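Local coordinates for protein putative malic enzyme ((S)-malate:NAD+ oxidoreductase (decarboxylating)) (Streptococcus pyogenes, PDB 2A9F) that probably catalyses the NAD+-dependent oxidative decarboxylation of (S)-malate to pyruvate with the help of a divalent metal ion such as magnesium or manganese, at residues T167-L172 with E343-A348; T216-F221 with T251-L256. One frame throughout, in Å; residues are numbered along the deposited sequence.

Interaction 1 (T167-L172 with E343-A348)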
loop_
_atom_site.group_PDB
_atom_site.type_symbol
_atom_site.label_atom_id
_atom_site.label_comp_id
_atom_site.label_asym_id
_atom_site.label_seq_id
_atom_site.Cartn_x
_atom_site.Cartn_y
_atom_site.Cartn_z
ATOM N N THR A 167 10.911 20.114 8.420
ATOM C CA THR A 167 11.937 20.842 9.144
ATOM C C THR A 167 11.431 22.228 9.485
ATOM O O THR A 167 11.846 22.819 10.476
ATOM C CB THR A 167 13.225 20.971 8.321
ATOM O OG1 THR A 167 12.933 21.595 7.062
ATOM C CG2 THR A 167 13.833 19.601 8.094
ATOM N N ALA A 168 10.530 22.740 8.653
ATOM C CA ALA A 168 9.949 24.055 8.862
ATOM C C ALA A 168 9.311 24.093 10.241
ATOM O O ALA A 168 9.542 25.021 11.021
ATOM C CB ALA A 168 8.902 24.343 7.799
ATOM N N ILE A 169 8.516 23.070 10.532
ATOM C CA ILE A 169 7.824 22.957 11.814
ATOM C C ILE A 169 8.800 22.792 12.967
ATOM O O ILE A 169 8.503 23.177 14.095
ATOM C CB ILE A 169 6.880 21.750 11.840
ATOM C CG1 ILE A 169 5.924 21.808 10.660
ATOM C CG2 ILE A 169 6.097 21.744 13.124
ATOM C CD1 ILE A 169 5.360 20.468 10.294
ATOM N N VAL A 170 9.958 22.206 12.696
ATOM C CA VAL A 170 10.932 22.016 13.752
ATOM C C VAL A 170 11.748 23.284 13.918
ATOM O O VAL A 170 12.254 23.578 15.003
ATOM C CB VAL A 170 11.852 20.820 13.455
ATOM C CG1 VAL A 170 12.876 20.652 14.570
ATOM C CG2 VAL A 170 11.014 19.565 13.315
ATOM N N VAL A 171 11.872 24.042 12.835
ATOM C CA VAL A 171 12.605 25.293 12.892
ATOM C C VAL A 171 11.736 26.284 13.653
ATOM O O VAL A 171 12.230 27.079 14.454
ATOM C CB VAL A 171 12.910 25.826 11.491
ATOM C CG1 VAL A 171 13.467 27.256 11.581
ATOM C CG2 VAL A 171 13.933 24.903 10.810
ATOM N N LEU A 172 10.434 26.196 13.422
ATOM C CA LEU A 172 9.497 27.069 14.085
ATOM C C LEU A 172 9.492 26.772 15.574
ATOM O O LEU A 172 9.319 27.677 16.400
ATOM C CB LEU A 172 8.095 26.874 13.507
ATOM C CG LEU A 172 7.059 27.923 13.914
ATOM C CD1 LEU A 172 7.638 29.328 13.715
ATOM C CD2 LEU A 172 5.809 27.753 13.082
ATOM N N GLU A 343 -2.553 26.121 11.166
ATOM C CA GLU A 343 -2.572 26.291 12.619
ATOM C C GLU A 343 -2.171 24.969 13.276
ATOM O O GLU A 343 -1.508 24.961 14.318
ATOM C CB GLU A 343 -3.955 26.737 13.114
ATOM C CG GLU A 343 -5.122 26.468 12.165
ATOM C CD GLU A 343 -5.239 27.506 11.054
ATOM O OE1 GLU A 343 -5.286 28.718 11.370
ATOM O OE2 GLU A 343 -5.294 27.109 9.866
ATOM N N MET A 344 -2.571 23.860 12.651
ATOM C CA MET A 344 -2.235 22.516 13.130
ATOM C C MET A 344 -0.716 22.326 13.137
ATOM O O MET A 344 -0.161 21.700 14.045
ATOM C CB MET A 344 -2.882 21.443 12.235
ATOM C CG MET A 344 -4.350 21.136 12.560
ATOM S SD MET A 344 -5.211 20.208 11.286
ATOM C CE MET A 344 -4.266 18.716 11.255
ATOM N N GLN A 345 -0.044 22.868 12.124
ATOM C CA GLN A 345 1.407 22.760 12.031
ATOM C C GLN A 345 2.115 23.587 13.100
ATOM O O GLN A 345 3.162 23.166 13.612
ATOM C CB GLN A 345 1.874 23.181 10.643
ATOM C CG GLN A 345 1.303 22.308 9.548
ATOM C CD GLN A 345 1.723 22.742 8.171
ATOM O OE1 GLN A 345 2.901 23.014 7.918
ATOM N NE2 GLN A 345 0.765 22.794 7.258
ATOM N N ILE A 346 1.559 24.753 13.447
ATOM C CA ILE A 346 2.171 25.595 14.481
ATOM C C ILE A 346 1.911 24.895 15.808
ATOM O O ILE A 346 2.756 24.897 16.718
ATOM C CB ILE A 346 1.564 27.031 14.516
ATOM C CG1 ILE A 346 1.921 27.784 13.230
ATOM C CG2 ILE A 346 2.117 27.819 15.709
ATOM C CD1 ILE A 346 1.327 29.179 13.154
ATOM N N ALA A 347 0.734 24.283 15.897
ATOM C CA ALA A 347 0.344 23.540 17.088
ATOM C C ALA A 347 1.460 22.539 17.355
ATOM O O ALA A 347 1.970 22.442 18.474
ATOM C CB ALA A 347 -0.969 22.817 16.846
ATOM N N ALA A 348 1.857 21.822 16.308
ATOM C CA ALA A 348 2.924 20.836 16.417
ATOM C C ALA A 348 4.207 21.481 16.922
ATOM O O ALA A 348 4.923 20.900 17.734
ATOM C CB ALA A 348 3.168 20.171 15.063
#

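Interaction 2 (T216-F221 with T251-L256)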
loop_
_atom_site.group_PDB
_atom_site.type_symbol
_atom_site.label_atom_id
_atom_site.label_comp_id
_atom_site.label_asym_id
_atom_site.label_seq_id
_atom_site.Cartn_x
_atom_site.Cartn_y
_atom_site.Cartn_z
ATOM N N THR A 216 11.616 39.939 6.783
ATOM C CA THR A 216 12.097 40.423 5.500
ATOM C C THR A 216 12.584 39.218 4.719
ATOM O O THR A 216 13.450 38.484 5.178
ATOM C CB THR A 216 13.271 41.423 5.629
ATOM O OG1 THR A 216 12.802 42.650 6.207
ATOM C CG2 THR A 216 13.857 41.721 4.252
ATOM N N VAL A 217 12.015 39.028 3.533
ATOM C CA VAL A 217 12.361 37.901 2.674
ATOM C C VAL A 217 13.457 38.261 1.677
ATOM O O VAL A 217 13.483 39.360 1.131
ATOM C CB VAL A 217 11.110 37.413 1.923
ATOM C CG1 VAL A 217 11.465 36.252 1.011
ATOM C CG2 VAL A 217 10.040 36.998 2.936
ATOM N N VAL A 218 14.367 37.336 1.426
ATOM C CA VAL A 218 15.444 37.627 0.504
ATOM C C VAL A 218 15.618 36.534 -0.507
ATOM O O VAL A 218 15.576 35.363 -0.157
ATOM C CB VAL A 218 16.774 37.745 1.232
ATOM C CG1 VAL A 218 17.743 38.600 0.413
ATOM C CG2 VAL A 218 16.548 38.285 2.631
ATOM N N ASP A 219 15.804 36.897 -1.768
ATOM C CA ASP A 219 16.048 35.862 -2.748
ATOM C C ASP A 219 17.437 36.036 -3.339
ATOM O O ASP A 219 18.302 36.677 -2.730
ATOM C CB ASP A 219 14.974 35.825 -3.840
ATOM C CG ASP A 219 14.921 37.083 -4.666
ATOM O OD1 ASP A 219 15.879 37.898 -4.613
ATOM O OD2 ASP A 219 13.907 37.241 -5.385
ATOM N N LYS A 220 17.650 35.452 -4.512
ATOM C CA LYS A 220 18.943 35.506 -5.185
ATOM C C LYS A 220 19.362 36.889 -5.701
ATOM O O LYS A 220 20.531 37.099 -6.010
ATOM C CB LYS A 220 18.945 34.503 -6.342
ATOM C CG LYS A 220 20.263 34.382 -7.103
ATOM C CD LYS A 220 20.136 33.307 -8.186
ATOM C CE LYS A 220 21.399 33.181 -9.018
ATOM N NZ LYS A 220 21.242 32.111 -10.038
ATOM N N PHE A 221 18.423 37.830 -5.768
ATOM C CA PHE A 221 18.721 39.166 -6.284
ATOM C C PHE A 221 18.529 40.311 -5.300
ATOM O O PHE A 221 18.487 41.472 -5.710
ATOM C CB PHE A 221 17.863 39.424 -7.516
ATOM C CG PHE A 221 17.790 38.248 -8.438
ATOM C CD1 PHE A 221 18.925 37.827 -9.135
ATOM C CD2 PHE A 221 16.611 37.511 -8.551
ATOM C CE1 PHE A 221 18.889 36.687 -9.926
ATOM C CE2 PHE A 221 16.567 36.364 -9.342
ATOM C CZ PHE A 221 17.711 35.952 -10.030
ATOM N N THR A 251 18.011 46.700 -0.210
ATOM C CA THR A 251 19.424 46.366 -0.276
ATOM C C THR A 251 19.720 44.885 -0.554
ATOM O O THR A 251 19.069 44.254 -1.391
ATOM C CB THR A 251 20.113 46.816 1.012
ATOM N N LEU A 252 20.707 44.338 0.150
ATOM C CA LEU A 252 21.104 42.949 -0.039
ATOM C C LEU A 252 21.121 42.143 1.259
ATOM O O LEU A 252 21.027 42.702 2.351
ATOM C CB LEU A 252 22.494 42.895 -0.660
ATOM C CG LEU A 252 22.744 41.611 -1.442
ATOM C CD1 LEU A 252 22.008 41.719 -2.765
ATOM C CD2 LEU A 252 24.240 41.397 -1.670
ATOM N N GLU A 253 21.244 40.825 1.126
ATOM C CA GLU A 253 21.300 39.928 2.275
ATOM C C GLU A 253 22.177 40.552 3.366
ATOM O O GLU A 253 21.749 40.718 4.508
ATOM C CB GLU A 253 21.874 38.575 1.837
ATOM C CG GLU A 253 22.192 37.601 2.965
ATOM C CD GLU A 253 20.964 37.151 3.724
ATOM O OE1 GLU A 253 20.116 36.439 3.145
ATOM O OE2 GLU A 253 20.839 37.513 4.909
ATOM N N ASP A 254 23.404 40.903 2.995
ATOM C CA ASP A 254 24.342 41.528 3.922
ATOM C C ASP A 254 23.641 42.694 4.611
ATOM O O ASP A 254 23.676 42.833 5.833
ATOM C CB ASP A 254 25.561 42.054 3.150
ATOM C CG ASP A 254 26.609 42.684 4.054
ATOM O OD1 ASP A 254 26.297 42.976 5.228
ATOM O OD2 ASP A 254 27.747 42.898 3.581
ATOM N N ALA A 255 22.994 43.529 3.808
ATOM C CA ALA A 255 22.307 44.693 4.331
ATOM C C ALA A 255 21.005 44.316 5.042
ATOM O O ALA A 255 20.137 45.160 5.265
ATOM C CB ALA A 255 22.048 45.693 3.196
ATOM N N LEU A 256 20.864 43.047 5.407
ATOM C CA LEU A 256 19.655 42.615 6.105
ATOM C C LEU A 256 19.915 42.138 7.520
ATOM O O LEU A 256 19.052 42.263 8.388
ATOM C CB LEU A 256 18.929 41.529 5.322
ATOM C CG LEU A 256 17.938 42.112 4.327
ATOM C CD1 LEU A 256 17.106 41.001 3.757
ATOM C CD2 LEU A 256 17.045 43.123 5.022
#

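Interaction 1 (T167-L172 with E343-A348)
The side-chain amide of Gln345 turns its OE1 end to Ile169, whose CG1 sits 4.3 Å from OE1 and close to the amide plane, so the isoleucine does not lie over either face. At the other end of the same group, NE2 is hydrogen-bonded to the backbone O of Thr341 in the preceding turn, which helps to hold the amide in its rotation. The Gln345 peptide is the second flat group. Its carbonyl O points at the CG2 methyl of Ile169, 3.3 Å away, with a C=O...CG2 angle near 147°: a close carbon-oxygen contact met roughly head-on. CG1 of Ile169 stands beside the backbone N (chi1 -54°), which turns the CG2 branch anti to that N. The same methyl also reaches the CB of Ala348, at 3.8 Å, and so bridges Gln345 O and a residue three further along the helix. Next, CD2 of Leu172 meets CG1 of Ile346 at 3.9 Å, the two side chains slanting across each other. Ala209 and Ala210 of helix 198-210 also touch Ile346, while Val375 and Val379 of helix 373-379 touch Ala348. The segments' axes approach to 9.0 Å and cross at -55°. This is buried helix-helix packing within the NAD-binding domain, joining helix 162-180, whose first turn carries the magnesium ligand Asp163, to helix 342-354, late in the chain.

Interaction 2 (T216-F221 with T251-L256)
CG2 of Thr216 overlaps the forked end of Leu256, lying 3.4 Å from CD1 and 3.6 Å from CD2. With OG1 beside the backbone N (chi1 -69°), the methyl lies anti to that N and faces Leu256, and the threonine crosses the leucine at a slant. Two residues on along the strand, Val218 points the same way, and it and Leu256 reach toward each other tip to tip; the modelled closeness of the pair is doubtful. Glu253 comes in across Val218 at about a right angle. Bent at chi2 (65°), its chain brings OE1 to 4.1 Å from CG2 of Val218. Its other oxygen, OE2, is close to the carboxylate of Glu257, a pairing that might favour protonation of one of them. Val192 of the adjacent strand touches the side chains of Val218, Glu253 and Leu256. At the strand's end, Asp219 OD1 accepts from the backbone N of Phe221 at 2.8 Å, from 47° out of the carboxylate plane, forming an Asx turn. A helical turn thus covers one face of strand 214-219, beside the strand leading into a probable GxGxxG dinucleotide loop, as expected of a Rossmann-type NAD-binding fold.

Overall arrangement
From the N terminus, the chain first reaches 167-172 on helix 162-180, soon after the magnesium ligand Asp163. It then builds strand 190-194 and helix 198-210 before entering 216-221 on strand 214-219. Interaction 2 closes the shorter loop when the chain returns at 251-256, 30 residues later. The remaining parallel strands follow, and only at 343-348, on helix 342-354, does interaction 1 close its much longer loop, which contains the whole of interaction 2; the two do not cross. Their centres are 24 Å apart and their nearest atoms about 13 Å. Interaction 1 ties two helices together, its centre about 8 Å from the centre of the chain, whereas interaction 2 fastens a helical turn to the Rossmann-type sheet.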